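Uncharacterized protein (Ruminococcus gnavus, PDB 4QAN) is of unknown function but adopts a cystatin-like fold, as a divergent member of the NTF2-like superfamily, and can bind a magnesium ion. Local coordinates at residues N10-L15 against Y210-P215; P299-Y304 against S330-N335; L115-I120 against K197-P202. All blocks are in the same frame, centred on the assembly; numbering follows the deposited sequence. Where two conformers were deposited one is given.

Contact 1 (N10-L15 against Y210-P215)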
loop_
_atom_site.group_PDB
_atom_site.type_symbol
_atom_site.label_atom_id
_atom_site.label_comp_id
_atom_site.label_asym_id
_atom_site.label_seq_id
_atom_site.Cartn_x
_atom_site.Cartn_y
_atom_site.Cartn_z
ATOM N N ASN A 10 5.917 15.273 0.577
ATOM C CA ASN A 10 6.133 15.973 -0.667
ATOM C C ASN A 10 4.758 16.353 -1.174
ATOM O O ASN A 10 4.028 15.515 -1.716
ATOM C CB ASN A 10 6.851 15.053 -1.654
ATOM C CG ASN A 10 7.184 15.732 -2.966
ATOM O OD1 ASN A 10 6.756 16.849 -3.227
ATOM N ND2 ASN A 10 7.946 15.038 -3.814
ATOM N N VAL A 11 4.386 17.608 -0.956
ATOM C CA VAL A 11 3.131 18.118 -1.480
ATOM C C VAL A 11 3.410 18.420 -2.949
ATOM O O VAL A 11 3.836 19.514 -3.304
ATOM C CB VAL A 11 2.632 19.373 -0.729
ATOM C CG1 VAL A 11 1.209 19.726 -1.169
ATOM C CG2 VAL A 11 2.664 19.148 0.777
ATOM N N THR A 12 3.203 17.416 -3.794
ATOM C CA THR A 12 3.543 17.508 -5.213
ATOM C C THR A 12 2.659 18.551 -5.888
ATOM O O THR A 12 1.657 18.970 -5.311
ATOM C CB THR A 12 3.335 16.158 -5.922
ATOM O OG1 THR A 12 1.944 15.828 -5.925
ATOM C CG2 THR A 12 4.100 15.047 -5.240
ATOM N N GLU A 13 3.016 18.948 -7.111
ATOM C CA GLU A 13 2.213 19.897 -7.893
ATOM C C GLU A 13 0.758 19.447 -8.008
ATOM O O GLU A 13 -0.156 20.253 -7.862
ATOM C CB GLU A 13 2.801 20.095 -9.301
ATOM C CG GLU A 13 3.998 21.034 -9.356
ATOM C CD GLU A 13 4.742 20.989 -10.688
ATOM O OE1 GLU A 13 4.153 20.562 -11.712
ATOM O OE2 GLU A 13 5.930 21.389 -10.713
ATOM N N SER A 14 0.535 18.162 -8.268
ATOM C CA SER A 14 -0.836 17.657 -8.364
ATOM C C SER A 14 -1.539 17.688 -7.002
ATOM O O SER A 14 -2.711 18.045 -6.909
ATOM C CB SER A 14 -0.861 16.249 -8.946
ATOM O OG SER A 14 -0.356 16.259 -10.260
ATOM N N LEU A 15 -0.823 17.334 -5.941
ATOM C CA LEU A 15 -1.418 17.400 -4.606
ATOM C C LEU A 15 -1.749 18.811 -4.160
ATOM O O LEU A 15 -2.619 18.979 -3.335
ATOM C CB LEU A 15 -0.534 16.730 -3.570
ATOM C CG LEU A 15 -0.682 15.216 -3.621
ATOM C CD1 LEU A 15 0.503 14.569 -2.925
ATOM C CD2 LEU A 15 -2.026 14.769 -3.032
ATOM N N TYR A 210 -3.932 10.527 -0.890
ATOM C CA TYR A 210 -2.685 9.764 -0.931
ATOM C C TYR A 210 -1.529 10.678 -0.542
ATOM O O TYR A 210 -1.687 11.890 -0.511
ATOM C CB TYR A 210 -2.474 9.179 -2.331
ATOM C CG TYR A 210 -2.254 10.191 -3.446
ATOM C CD1 TYR A 210 -3.319 10.810 -4.078
ATOM C CD2 TYR A 210 -0.976 10.515 -3.868
ATOM C CE1 TYR A 210 -3.116 11.734 -5.101
ATOM C CE2 TYR A 210 -0.759 11.436 -4.876
ATOM C CZ TYR A 210 -1.836 12.046 -5.483
ATOM O OH TYR A 210 -1.612 12.939 -6.483
ATOM N N PHE A 211 -0.361 10.107 -0.262
ATOM C CA PHE A 211 0.802 10.901 0.072
ATOM C C PHE A 211 2.047 10.344 -0.612
ATOM O O PHE A 211 2.111 9.147 -0.928
ATOM C CB PHE A 211 1.002 10.924 1.593
ATOM C CG PHE A 211 1.456 9.616 2.156
ATOM C CD1 PHE A 211 0.539 8.661 2.548
ATOM C CD2 PHE A 211 2.805 9.329 2.270
ATOM C CE1 PHE A 211 0.961 7.442 3.052
ATOM C CE2 PHE A 211 3.229 8.123 2.782
ATOM C CZ PHE A 211 2.302 7.169 3.164
ATOM N N GLN A 212 3.004 11.242 -0.850
ATOM C CA GLN A 212 4.331 10.893 -1.363
ATOM C C GLN A 212 5.337 11.444 -0.328
ATOM O O GLN A 212 5.416 12.649 -0.114
ATOM C CB GLN A 212 4.556 11.489 -2.783
ATOM C CG GLN A 212 5.671 10.816 -3.605
ATOM C CD GLN A 212 5.736 11.262 -5.075
ATOM O OE1 GLN A 212 4.796 11.061 -5.845
ATOM N NE2 GLN A 212 6.865 11.856 -5.470
ATOM N N ALA A 213 6.072 10.558 0.339
ATOM C CA ALA A 213 7.031 11.001 1.345
ATOM C C ALA A 213 8.223 11.646 0.631
ATOM O O ALA A 213 8.487 11.330 -0.532
ATOM C CB ALA A 213 7.470 9.833 2.198
HETATM N N MSE A 214 8.883 12.582 1.311
HETATM C CA MSE A 214 10.088 13.206 0.783
HETATM C C MSE A 214 11.287 12.459 1.294
HETATM O O MSE A 214 11.201 11.756 2.287
HETATM C CB MSE A 214 10.152 14.662 1.214
HETATM C CG MSE A 214 10.589 14.822 2.663
HETATM SE SE MSE A 214 10.647 16.737 3.087
HETATM C CE MSE A 214 11.539 16.518 4.833
ATOM N N PRO A 215 12.439 12.596 0.616
ATOM C CA PRO A 215 13.638 11.987 1.184
ATOM C C PRO A 215 14.045 12.638 2.513
ATOM O O PRO A 215 13.997 13.854 2.630
ATOM C CB PRO A 215 14.705 12.273 0.121
ATOM C CG PRO A 215 13.933 12.370 -1.138
ATOM C CD PRO A 215 12.700 13.121 -0.733
HETATM O O HOH W 1 2.369 13.903 0.076
HETATM O O HOH W 2 9.207 12.485 -3.113
#
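Leu15 and Tyr210 meet where two irregular loops run together: an N-terminal one shaped by an ST motif at Thr12, and the long connection between strand 187-188 and helix 221-234. The two loops are a worked example of joining without strand pairing, by an aromatic face at one end and polar groups at the other. Leu15 lies over the phenol ring, its CD2 methyl 3.9 Å from the centroid of the Tyr210 ring and 21° off the normal, a CH-pi contact displaced toward the rim. The second methyl, CD1, comes within 3.9 Å of Tyr210 CE2. Tyr210 has CG between its backbone N and carbonyl carbon, and this chi1 of 65° swings the ring so that its outer half comes up against Leu15; its hydroxyl goes on to Thr252. Thr252 OG1 is also hydrogen-bonded to Thr12 OG1, which accepts from Leu15 N at 3.2 Å; the turn presenting the leucine and the ring beneath it therefore share one second-shell residue. At the other end Asn10 and Gln212 run alongside each other in the same direction, with their amide planes turned 82° apart. Rather than pairing, both donate to a water, Gln212 NE2 only weakly, and that water donates to Ala213 O. Ser249 gives each amide a further partner, its O taking Asn10 ND2 and its OG Gln212 NE2. A second water links Gln212 N to Asn10 O. The direct polar link is Asn10 N to Gln212 O, 2.8 Å long, with the donor almost in line with the carbonyl bond.

Contact 2 (P299-Y304 against S330-N335)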
loop_
_atom_site.group_PDB
_atom_site.type_symbol
_atom_site.label_atom_id
_atom_site.label_comp_id
_atom_site.label_asym_id
_atom_site.label_seq_id
_atom_site.Cartn_x
_atom_site.Cartn_y
_atom_site.Cartn_z
ATOM N N PRO A 299 0.142 -3.540 17.396
ATOM C CA PRO A 299 1.474 -2.949 17.406
ATOM C C PRO A 299 1.820 -2.146 18.670
ATOM O O PRO A 299 2.866 -1.515 18.713
ATOM C CB PRO A 299 1.424 -2.016 16.188
ATOM C CG PRO A 299 0.001 -1.535 16.175
ATOM C CD PRO A 299 -0.830 -2.680 16.686
ATOM N N GLU A 300 0.969 -2.167 19.692
ATOM C CA GLU A 300 1.179 -1.332 20.882
ATOM C C GLU A 300 2.532 -1.566 21.560
ATOM O O GLU A 300 2.993 -0.704 22.314
ATOM C CB GLU A 300 0.066 -1.548 21.913
ATOM C CG GLU A 300 0.167 -2.896 22.610
ATOM C CD GLU A 300 -1.004 -3.224 23.522
ATOM O OE1 GLU A 300 -1.768 -2.310 23.908
ATOM O OE2 GLU A 300 -1.141 -4.422 23.856
ATOM N N TYR A 301 3.158 -2.722 21.320
ATOM C CA TYR A 301 4.443 -3.047 21.949
ATOM C C TYR A 301 5.670 -2.675 21.113
ATOM O O TYR A 301 6.818 -2.906 21.543
ATOM C CB TYR A 301 4.489 -4.520 22.321
ATOM C CG TYR A 301 3.441 -4.917 23.326
ATOM C CD1 TYR A 301 3.472 -4.406 24.618
ATOM C CD2 TYR A 301 2.424 -5.806 22.997
ATOM C CE1 TYR A 301 2.519 -4.762 25.555
ATOM C CE2 TYR A 301 1.468 -6.179 23.936
ATOM C CZ TYR A 301 1.523 -5.650 25.214
ATOM O OH TYR A 301 0.591 -5.998 26.170
HETATM N N MSE A 302 5.433 -2.089 19.937
HETATM C CA MSE A 302 6.501 -1.537 19.113
HETATM C C MSE A 302 7.252 -0.432 19.831
HETATM O O MSE A 302 8.393 -0.120 19.487
HETATM C CB MSE A 302 5.961 -1.014 17.772
HETATM C CG MSE A 302 5.492 -2.143 16.870
HETATM SE SE MSE A 302 7.041 -3.260 16.361
HETATM C CE MSE A 302 6.004 -4.906 16.175
ATOM N N VAL A 303 6.636 0.170 20.841
ATOM C CA VAL A 303 7.334 1.157 21.645
ATOM C C VAL A 303 8.505 0.524 22.425
ATOM O O VAL A 303 9.384 1.227 22.906
ATOM C CB VAL A 303 6.370 1.889 22.584
ATOM C CG1 VAL A 303 5.882 0.985 23.692
ATOM C CG2 VAL A 303 7.047 3.109 23.170
ATOM N N TYR A 304 8.507 -0.796 22.549
ATOM C CA TYR A 304 9.614 -1.505 23.184
ATOM C C TYR A 304 10.417 -2.315 22.187
ATOM O O TYR A 304 11.084 -3.274 22.554
ATOM C CB TYR A 304 9.098 -2.385 24.325
ATOM C CG TYR A 304 8.403 -1.574 25.392
ATOM C CD1 TYR A 304 9.082 -0.547 26.058
ATOM C CD2 TYR A 304 7.077 -1.825 25.744
ATOM C CE1 TYR A 304 8.460 0.208 27.027
ATOM C CE2 TYR A 304 6.451 -1.076 26.725
ATOM C CZ TYR A 304 7.148 -0.062 27.357
ATOM O OH TYR A 304 6.542 0.695 28.326
ATOM N N SER A 330 16.265 -5.738 20.826
ATOM C CA SER A 330 15.412 -6.354 21.829
ATOM C C SER A 330 13.996 -5.899 21.512
ATOM O O SER A 330 13.686 -4.706 21.587
ATOM C CB SER A 330 15.797 -5.922 23.251
ATOM O OG SER A 330 14.795 -6.300 24.197
ATOM N N TYR A 331 13.150 -6.846 21.129
ATOM C CA TYR A 331 11.727 -6.592 20.974
ATOM C C TYR A 331 11.041 -7.181 22.185
ATOM O O TYR A 331 10.850 -8.393 22.260
ATOM C CB TYR A 331 11.152 -7.239 19.703
ATOM C CG TYR A 331 9.643 -7.088 19.620
ATOM C CD1 TYR A 331 9.068 -5.842 19.364
ATOM C CD2 TYR A 331 8.785 -8.168 19.836
ATOM C CE1 TYR A 331 7.697 -5.683 19.295
ATOM C CE2 TYR A 331 7.406 -8.006 19.773
ATOM C CZ TYR A 331 6.871 -6.760 19.501
ATOM O OH TYR A 331 5.501 -6.562 19.448
ATOM N N ASN A 332 10.674 -6.327 23.129
ATOM C CA ASN A 332 10.058 -6.761 24.393
ATOM C C ASN A 332 10.822 -7.897 25.065
ATOM O O ASN A 332 10.231 -8.840 25.602
ATOM C CB ASN A 332 8.593 -7.137 24.175
ATOM C CG ASN A 332 7.756 -5.945 23.766
ATOM O OD1 ASN A 332 7.014 -5.373 24.575
ATOM N ND2 ASN A 332 7.917 -5.521 22.514
ATOM N N GLY A 333 12.145 -7.788 25.027
ATOM C CA GLY A 333 13.027 -8.698 25.738
ATOM C C GLY A 333 13.498 -9.883 24.934
ATOM O O GLY A 333 14.329 -10.655 25.412
ATOM N N LYS A 334 12.956 -10.064 23.736
ATOM C CA LYS A 334 13.438 -11.106 22.834
ATOM C C LYS A 334 14.331 -10.463 21.809
ATOM O O LYS A 334 14.028 -9.383 21.315
ATOM C CB LYS A 334 12.279 -11.854 22.173
ATOM C CG LYS A 334 11.457 -12.639 23.186
ATOM C CD LYS A 334 10.492 -13.618 22.541
ATOM C CE LYS A 334 9.970 -14.620 23.565
ATOM N NZ LYS A 334 9.133 -15.678 22.941
ATOM N N ASN A 335 15.441 -11.129 21.513
ATOM C CA ASN A 335 16.498 -10.590 20.661
ATOM C C ASN A 335 16.413 -11.092 19.243
ATOM O O ASN A 335 16.210 -12.288 19.010
ATOM C CB ASN A 335 17.865 -10.953 21.225
ATOM C CG ASN A 335 18.050 -10.440 22.621
ATOM O OD1 ASN A 335 18.258 -11.212 23.558
ATOM N ND2 ASN A 335 17.937 -9.128 22.780
HETATM O O HOH W 3 3.370 -4.974 19.378
#
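The beta hairpin joining strands 322-331 and 334-344 turns tightly, through a type I' turn from Tyr331 to Lys334, and uses that turn to grip the residues on either side of the short 3-10 segment 302-303, just before strand 305-314. It exemplifies a hairpin tip serving as a docking surface, with Asn332 doing most of the polar work. Asn332 N donates to Tyr304 O over 3.1 Å, a nearly straight bond at 177°, though the donor stands above the carbonyl plane. The side chain of Asn332 adds a second bond: ND2 donates to Tyr301 O at 3.0 Å, with the acceptor close to the plane of the amide. Tyr304 N reaches the same oxygen from the opposite face of its plane, so two donors hold Tyr301 O. With CG anti to its carbonyl carbon (chi1 -65°), Asn332 sets its amide against both tyrosines, crossing each side chain at about a right angle. Asn332 OD1 lies 3.5 Å from Tyr301 CB and 3.7 Å from Tyr304 CB. The same ND2 lies over the centre of the Tyr331 ring, 3.2 Å above its plane. At the far end of that ring a water bridges Tyr331 OH and Tyr301 N, while the selenomethionine Met302 brings CE to 3.6 Å from Tyr331 CE1, and its SE stands 5.0 Å from the centroid of the Tyr331 ring, an oblique Met-aromatic contact. Although the turn itself lies at the surface, Met302 continues inward onto Leu271 and Leu275 of helix 254-275; Tyr331 also touches Leu275, along with Leu305 on the neighbouring strand.

Contact 3 (L115-I120 against K197-P202)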
loop_
_atom_site.group_PDB
_atom_site.type_symbol
_atom_site.label_atom_id
_atom_site.label_comp_id
_atom_site.label_asym_id
_atom_site.label_seq_id
_atom_site.Cartn_x
_atom_site.Cartn_y
_atom_site.Cartn_z
ATOM N N LEU A 115 -11.913 7.083 -25.468
ATOM C CA LEU A 115 -12.958 6.299 -24.804
ATOM C C LEU A 115 -14.347 6.960 -24.823
ATOM O O LEU A 115 -14.482 8.144 -24.530
ATOM C CB LEU A 115 -12.511 6.019 -23.364
ATOM C CG LEU A 115 -13.447 5.411 -22.317
ATOM C CD1 LEU A 115 -12.605 4.700 -21.269
ATOM C CD2 LEU A 115 -14.351 6.452 -21.658
ATOM N N GLU A 116 -15.371 6.178 -25.160
ATOM C CA GLU A 116 -16.754 6.640 -25.124
ATOM C C GLU A 116 -17.576 5.719 -24.231
ATOM O O GLU A 116 -17.524 4.505 -24.385
ATOM C CB GLU A 116 -17.367 6.629 -26.528
ATOM C CG GLU A 116 -16.879 7.716 -27.467
ATOM C CD GLU A 116 -17.561 7.651 -28.828
ATOM O OE1 GLU A 116 -18.809 7.747 -28.893
ATOM O OE2 GLU A 116 -16.847 7.502 -29.841
ATOM N N VAL A 117 -18.366 6.303 -23.335
ATOM C CA VAL A 117 -19.188 5.536 -22.399
ATOM C C VAL A 117 -20.538 5.166 -23.009
ATOM O O VAL A 117 -21.421 6.010 -23.147
ATOM C CB VAL A 117 -19.414 6.318 -21.088
ATOM C CG1 VAL A 117 -20.212 5.480 -20.097
ATOM C CG2 VAL A 117 -18.074 6.730 -20.489
ATOM N N LEU A 118 -20.704 3.893 -23.351
ATOM C CA LEU A 118 -21.926 3.425 -24.012
ATOM C C LEU A 118 -23.030 3.156 -22.999
ATOM O O LEU A 118 -24.177 3.557 -23.194
ATOM C CB LEU A 118 -21.650 2.157 -24.814
ATOM C CG LEU A 118 -20.463 2.221 -25.776
ATOM C CD1 LEU A 118 -20.269 0.870 -26.446
ATOM C CD2 LEU A 118 -20.632 3.324 -26.810
ATOM N N GLU A 119 -22.676 2.464 -21.921
ATOM C CA GLU A 119 -23.621 2.154 -20.859
ATOM C C GLU A 119 -22.902 1.801 -19.565
ATOM O O GLU A 119 -21.782 1.297 -19.576
ATOM C CB GLU A 119 -24.520 0.992 -21.288
ATOM C CG GLU A 119 -25.420 0.436 -20.193
ATOM C CD GLU A 119 -26.484 -0.500 -20.726
ATOM O OE1 GLU A 119 -26.405 -0.891 -21.913
ATOM O OE2 GLU A 119 -27.401 -0.847 -19.953
ATOM N N ILE A 120 -23.567 2.088 -18.454
ATOM C CA ILE A 120 -23.140 1.649 -17.137
ATOM C C ILE A 120 -24.317 0.880 -16.559
ATOM O O ILE A 120 -25.382 1.460 -16.354
ATOM C CB ILE A 120 -22.803 2.851 -16.229
ATOM C CG1 ILE A 120 -21.577 3.591 -16.764
ATOM C CG2 ILE A 120 -22.546 2.400 -14.798
ATOM C CD1 ILE A 120 -21.330 4.924 -16.094
ATOM N N LYS A 197 -27.273 7.042 -22.662
ATOM C CA LYS A 197 -27.439 8.446 -22.273
ATOM C C LYS A 197 -26.342 9.328 -22.867
ATOM O O LYS A 197 -25.467 8.854 -23.599
ATOM C CB LYS A 197 -27.353 8.588 -20.751
ATOM C CG LYS A 197 -28.375 7.802 -19.951
ATOM C CD LYS A 197 -27.934 7.658 -18.499
ATOM C CE LYS A 197 -27.788 8.998 -17.792
ATOM N NZ LYS A 197 -27.056 8.845 -16.508
ATOM N N THR A 198 -26.419 10.618 -22.546
ATOM C CA THR A 198 -25.286 11.532 -22.655
ATOM C C THR A 198 -24.532 11.430 -21.337
ATOM O O THR A 198 -24.901 12.075 -20.359
ATOM C CB THR A 198 -25.742 13.003 -22.854
ATOM O OG1 THR A 198 -26.490 13.128 -24.070
ATOM C CG2 THR A 198 -24.539 13.953 -22.894
ATOM N N TYR A 199 -23.499 10.600 -21.289
ATOM C CA TYR A 199 -22.712 10.489 -20.066
ATOM C C TYR A 199 -21.740 11.675 -19.984
ATOM O O TYR A 199 -20.989 11.949 -20.928
ATOM C CB TYR A 199 -21.978 9.139 -19.987
ATOM C CG TYR A 199 -22.896 7.949 -19.718
ATOM C CD1 TYR A 199 -23.346 7.664 -18.430
ATOM C CD2 TYR A 199 -23.313 7.110 -20.755
ATOM C CE1 TYR A 199 -24.186 6.586 -18.184
ATOM C CE2 TYR A 199 -24.151 6.026 -20.516
ATOM C CZ TYR A 199 -24.587 5.768 -19.230
ATOM O OH TYR A 199 -25.424 4.696 -18.988
ATOM N N VAL A 200 -21.784 12.384 -18.860
ATOM C CA VAL A 200 -20.919 13.541 -18.620
ATOM C C VAL A 200 -19.651 13.102 -17.894
ATOM O O VAL A 200 -19.682 12.810 -16.697
ATOM C CB VAL A 200 -21.651 14.621 -17.788
ATOM C CG1 VAL A 200 -20.681 15.671 -17.247
ATOM C CG2 VAL A 200 -22.754 15.268 -18.627
ATOM N N LEU A 201 -18.543 13.057 -18.630
ATOM C CA LEU A 201 -17.226 12.788 -18.052
ATOM C C LEU A 201 -16.688 14.056 -17.379
ATOM O O LEU A 201 -16.295 14.992 -18.070
ATOM C CB LEU A 201 -16.259 12.353 -19.150
ATOM C CG LEU A 201 -16.500 10.968 -19.748
ATOM C CD1 LEU A 201 -15.759 10.834 -21.069
ATOM C CD2 LEU A 201 -16.069 9.874 -18.780
ATOM N N PRO A 202 -16.647 14.091 -16.032
ATOM C CA PRO A 202 -16.228 15.334 -15.384
ATOM C C PRO A 202 -14.743 15.647 -15.552
ATOM O O PRO A 202 -13.955 14.791 -15.989
ATOM C CB PRO A 202 -16.513 15.063 -13.902
ATOM C CG PRO A 202 -16.332 13.593 -13.753
ATOM C CD PRO A 202 -16.749 12.978 -15.066
#
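Here a loop packs across a bulged strand, held mainly by one aromatic residue, Tyr199, against Val117 and Ile120. The strand is 116-122, paired with strand 140-150 in the antiparallel sheet of the N-terminal half, and it carries a classic beta bulge in which Leu118 and Glu119 both face Tyr147. The principle illustrated is that a tyrosine can serve a strand with its face, its edge and its hydroxyl at once. Val117 crosses the Tyr199 side chain at about a right angle and lays CG1 over one face of the ring, 3.8 Å from the Tyr199 ring centroid, a CH-pi contact; Lys197 CB lies over the opposite face. Val117 holds CG1 opposite its backbone N (chi1 -177°), which puts that methyl over the ring and leaves CG2 for Leu201 CD2. Leu118 O approaches the ring edge near its plane, 3.6 Å from Tyr199 CE2. Beyond, Ile120 CD1 sits 3.9 Å from Tyr199 CE1. Helix 27-39 lines the same region, with Leu35 against Val117 and Leu32 against Ile120. An alanine in place of Tyr199 is likely to leave Val117 CG1 without the ring it rests on and Ile120 N without its hydroxyl acceptor. Just past the bulge, that Ile120 N donates to Tyr199 OH over 3.2 Å, at an N-H...O angle of 149°.

Overall arrangement
The three contacts show chemistry changing with place. Contact 1 is buried, contact 3 partly so, and contact 2 lies at the surface. Contacts 1 and 3 draw on the same long connection between strand 187-188 and helix 221-234, and contact 3 is nested within the chain that contact 1 closes; contact 2 follows both and sits about 54 Å from contact 3, centre to centre, across the chain's centre. Helix 254-275 backs contacts 1 and 2, whereas helix 27-39 lines contact 3. Contact 1 pairs an aliphatic-aromatic end with a watered amide end, a turn amide organises contact 2, and contact 3 is largely apolar, with one hydroxyl bonded to the strand.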